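Local coordinates for 5' nucleotidase family protein (Staphylococcus aureus subsp. aureus, PDB 4Q7F) that belongs to the 5'-nucleotidase family, joining a metal-binding calcineurin-like phosphoesterase domain to a 5'-nucleotidase C-terminal domain, at residues A[332-340]-A[410-420]. Residues are numbered along the deposited sequence; the frame is centred on the assembly and turned at random.
Sequences HAFEARVAP and YFDVKNDEVSV
Segment 332-340, a weakly bonded helical turn around 335-338 with Phe334 just before it, packs against the two-stranded antiparallel hairpin 411-420, with the backbones held apart (Phe334 CA to Ser419 CA, 8.4 Å) and no direct hydrogen bond between them. The Phe334 ring is carried across the gap by a first torsion that sets CG anti to the backbone N (chi1 178°). Phe334 CZ lies 3.5 Å from Val418 O, while Phe334 CD1 runs past Val420 CG2 at 3.8 Å. CE1 of the same ring meets the edge of Phe411, close to the plane of that ring. Val338 extends this apolar patch: Val338 CG1 lies 3.7 Å from Phe411 CE1 and also touches CG1 of Val418. The extended chain of Arg337 lies roughly perpendicular to Tyr410, with Arg337 CD 3.4 Å from Tyr410 OH and the guanidinium and phenol planes 57° apart. A water bridges their polar ends, accepting from Arg337 NH1 at 2.9 Å and hydrogen-bonded to Tyr410 OH at 2.7 Å. The buried guanidinium is further fixed by NH2 bonding to Leu364 O, and the phenol by His431 ND1. Tyr434 stacks on Tyr410, meets Phe411 edge-to-face and hydrogen-bonds Arg337 O. Within the C-terminal domain, the contact thus joins the turn preceding helix 342-355 to the hairpin following helix 397-408, where Val525 of strand 522-526 packs against Phe411 and Val418.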
loop_
_atom_site.group_PDB
_atom_site.type_symbol
_atom_site.label_atom_id
_atom_site.label_comp_id
_atom_site.label_asym_id
_atom_site.label_seq_id
_atom_site.Cartn_x
_atom_site.Cartn_y
_atom_site.Cartn_z
ATOM N N HIS A 332 -1.736 -13.166 19.260
ATOM C CA HIS A 332 -0.589 -12.295 19.117
ATOM C C HIS A 332 0.068 -12.577 17.763
ATOM O O HIS A 332 0.554 -13.677 17.508
ATOM C CB HIS A 332 0.379 -12.493 20.283
ATOM C CG HIS A 332 -0.250 -12.272 21.628
ATOM N ND1 HIS A 332 -0.671 -13.310 22.434
ATOM C CD2 HIS A 332 -0.555 -11.134 22.294
ATOM C CE1 HIS A 332 -1.188 -12.820 23.546
ATOM N NE2 HIS A 332 -1.132 -11.502 23.485
ATOM N N ALA A 333 0.053 -11.568 16.900
ATOM C CA ALA A 333 0.602 -11.676 15.536
ATOM C C ALA A 333 1.985 -12.319 15.481
ATOM O O ALA A 333 2.217 -13.233 14.701
ATOM C CB ALA A 333 0.632 -10.310 14.864
ATOM N N PHE A 334 2.897 -11.863 16.329
ATOM C CA PHE A 334 4.237 -12.411 16.325
ATOM C C PHE A 334 4.266 -13.918 16.617
ATOM O O PHE A 334 5.074 -14.634 16.030
ATOM C CB PHE A 334 5.126 -11.662 17.292
ATOM C CG PHE A 334 6.522 -12.199 17.372
ATOM C CD1 PHE A 334 7.462 -11.844 16.433
ATOM C CD2 PHE A 334 6.897 -13.046 18.414
ATOM C CE1 PHE A 334 8.761 -12.316 16.517
ATOM C CE2 PHE A 334 8.195 -13.521 18.509
ATOM C CZ PHE A 334 9.127 -13.157 17.550
ATOM N N GLU A 335 3.390 -14.384 17.509
ATOM C CA GLU A 335 3.326 -15.804 17.847
ATOM C C GLU A 335 2.980 -16.649 16.624
ATOM O O GLU A 335 3.446 -17.776 16.491
ATOM C CB GLU A 335 2.313 -16.057 18.972
ATOM C CG GLU A 335 2.768 -15.523 20.325
ATOM C CD GLU A 335 1.816 -15.868 21.452
ATOM O OE1 GLU A 335 0.598 -15.993 21.198
ATOM O OE2 GLU A 335 2.290 -16.003 22.599
ATOM N N ALA A 336 2.184 -16.073 15.726
ATOM C CA ALA A 336 1.753 -16.738 14.525
ATOM C C ALA A 336 2.761 -16.530 13.390
ATOM O O ALA A 336 2.483 -16.886 12.252
ATOM C CB ALA A 336 0.369 -16.250 14.130
ATOM N N ARG A 337 3.918 -15.931 13.696
ATOM C CA ARG A 337 5.002 -15.770 12.729
ATOM C C ARG A 337 6.235 -16.602 13.139
ATOM O O ARG A 337 6.910 -17.170 12.266
ATOM C CB ARG A 337 5.362 -14.295 12.501
ATOM C CG ARG A 337 4.271 -13.521 11.768
ATOM C CD ARG A 337 4.753 -12.148 11.325
ATOM N NE ARG A 337 3.705 -11.403 10.626
ATOM C CZ ARG A 337 2.974 -10.415 11.137
ATOM N NH1 ARG A 337 3.159 -9.965 12.380
ATOM N NH2 ARG A 337 2.054 -9.850 10.380
ATOM N N VAL A 338 6.533 -16.671 14.441
ATOM C CA VAL A 338 7.671 -17.492 14.945
ATOM C C VAL A 338 7.431 -18.981 14.947
ATOM O O VAL A 338 8.375 -19.765 15.121
ATOM C CB VAL A 338 8.088 -17.217 16.420
ATOM C CG1 VAL A 338 9.341 -16.368 16.529
ATOM C CG2 VAL A 338 6.917 -16.760 17.278
ATOM N N ALA A 339 6.181 -19.387 14.828
ATOM C CA ALA A 339 5.867 -20.806 14.865
ATOM C C ALA A 339 4.545 -21.046 14.167
ATOM O O ALA A 339 3.772 -20.086 13.914
ATOM C CB ALA A 339 5.799 -21.293 16.321
ATOM N N PRO A 340 4.280 -22.309 13.827
ATOM C CA PRO A 340 3.029 -22.629 13.173
ATOM C C PRO A 340 1.835 -22.220 14.014
ATOM O O PRO A 340 1.901 -22.246 15.255
ATOM C CB PRO A 340 3.062 -24.161 13.070
ATOM C CG PRO A 340 4.507 -24.536 13.117
ATOM C CD PRO A 340 5.181 -23.482 13.944
ATOM N N TYR A 410 13.403 -11.467 8.346
ATOM C CA TYR A 410 12.397 -10.809 9.177
ATOM C C TYR A 410 12.756 -10.835 10.650
ATOM O O TYR A 410 12.324 -9.992 11.390
ATOM C CB TYR A 410 11.055 -11.537 9.011
ATOM C CG TYR A 410 9.935 -11.008 9.851
ATOM C CD1 TYR A 410 9.336 -9.790 9.546
ATOM C CD2 TYR A 410 9.434 -11.730 10.922
ATOM C CE1 TYR A 410 8.286 -9.305 10.288
ATOM C CE2 TYR A 410 8.387 -11.239 11.674
ATOM C CZ TYR A 410 7.824 -10.027 11.353
ATOM O OH TYR A 410 6.779 -9.558 12.101
ATOM N N PHE A 411 13.541 -11.821 11.075
ATOM C CA PHE A 411 13.889 -11.961 12.467
ATOM C C PHE A 411 15.274 -11.430 12.817
ATOM O O PHE A 411 16.156 -11.303 11.965
ATOM C CB PHE A 411 13.853 -13.443 12.894
ATOM C CG PHE A 411 12.511 -14.102 12.729
ATOM C CD1 PHE A 411 11.491 -13.863 13.627
ATOM C CD2 PHE A 411 12.290 -14.993 11.698
ATOM C CE1 PHE A 411 10.256 -14.472 13.478
ATOM C CE2 PHE A 411 11.062 -15.603 11.540
ATOM C CZ PHE A 411 10.044 -15.345 12.428
ATOM N N ASP A 412 15.425 -11.101 14.099
ATOM C CA ASP A 412 16.693 -10.691 14.666
ATOM C C ASP A 412 16.652 -11.163 16.115
ATOM O O ASP A 412 15.657 -11.721 16.554
ATOM C CB ASP A 412 16.908 -9.183 14.575
ATOM C CG ASP A 412 18.310 -8.772 14.996
ATOM O OD1 ASP A 412 19.216 -9.657 15.058
ATOM O OD2 ASP A 412 18.513 -7.574 15.283
ATOM N N VAL A 413 17.744 -10.997 16.838
ATOM C CA VAL A 413 17.796 -11.386 18.234
ATOM C C VAL A 413 18.004 -10.139 19.089
ATOM O O VAL A 413 18.914 -9.363 18.843
ATOM C CB VAL A 413 18.945 -12.387 18.498
ATOM C CG1 VAL A 413 19.110 -12.659 19.990
ATOM C CG2 VAL A 413 18.705 -13.678 17.728
ATOM N N LYS A 414 17.133 -9.953 20.075
ATOM C CA LYS A 414 17.235 -8.845 21.037
ATOM C C LYS A 414 17.285 -9.510 22.386
ATOM O O LYS A 414 16.351 -10.220 22.772
ATOM C CB LYS A 414 16.044 -7.901 20.928
ATOM C CG LYS A 414 15.979 -7.179 19.595
ATOM C CD LYS A 414 14.669 -6.411 19.441
ATOM C CE LYS A 414 14.443 -5.971 18.003
ATOM N NZ LYS A 414 13.066 -5.429 17.808
ATOM N N ASN A 415 18.387 -9.272 23.100
ATOM C CA ASN A 415 18.663 -9.930 24.361
ATOM C C ASN A 415 18.988 -11.362 23.956
ATOM O O ASN A 415 19.907 -11.592 23.153
ATOM C CB ASN A 415 17.485 -9.861 25.344
ATOM C CG ASN A 415 17.071 -8.438 25.670
ATOM O OD1 ASN A 415 17.104 -7.553 24.814
ATOM N ND2 ASN A 415 16.656 -8.215 26.914
ATOM N N ASP A 416 18.243 -12.324 24.483
ATOM C CA ASP A 416 18.431 -13.707 24.117
ATOM C C ASP A 416 17.116 -14.211 23.547
ATOM O O ASP A 416 16.823 -15.403 23.599
ATOM C CB ASP A 416 18.855 -14.518 25.341
ATOM C CG ASP A 416 20.205 -14.095 25.880
ATOM O OD1 ASP A 416 21.048 -13.614 25.095
ATOM O OD2 ASP A 416 20.428 -14.255 27.089
ATOM N N GLU A 417 16.332 -13.289 22.993
ATOM C CA GLU A 417 15.039 -13.617 22.437
ATOM C C GLU A 417 14.951 -13.266 20.957
ATOM O O GLU A 417 15.489 -12.264 20.488
ATOM C CB GLU A 417 13.918 -12.877 23.197
ATOM C CG GLU A 417 13.735 -13.300 24.654
ATOM C CD GLU A 417 13.274 -14.748 24.812
ATOM O OE1 GLU A 417 12.877 -15.382 23.814
ATOM O OE2 GLU A 417 13.301 -15.262 25.949
ATOM N N VAL A 418 14.240 -14.109 20.237
ATOM C CA VAL A 418 14.016 -13.915 18.831
ATOM C C VAL A 418 13.004 -12.786 18.768
ATOM O O VAL A 418 12.039 -12.788 19.508
ATOM C CB VAL A 418 13.487 -15.203 18.179
ATOM C CG1 VAL A 418 13.004 -14.960 16.755
ATOM C CG2 VAL A 418 14.564 -16.290 18.204
ATOM N N SER A 419 13.266 -11.798 17.930
ATOM C CA SER A 419 12.358 -10.665 17.769
ATOM C C SER A 419 12.326 -10.250 16.297
ATOM O O SER A 419 12.880 -10.938 15.458
ATOM C CB SER A 419 12.830 -9.520 18.646
ATOM O OG SER A 419 14.181 -9.244 18.347
ATOM N N VAL A 420 11.676 -9.125 15.987
ATOM C CA VAL A 420 11.609 -8.651 14.618
ATOM C C VAL A 420 12.759 -7.688 14.299
ATOM O O VAL A 420 13.131 -6.837 15.105
ATOM C CB VAL A 420 10.261 -7.972 14.329
ATOM C CG1 VAL A 420 10.187 -7.570 12.860
ATOM C CG2 VAL A 420 9.118 -8.911 14.682
HETATM O O HOH W 1 5.278 -10.126 14.303
#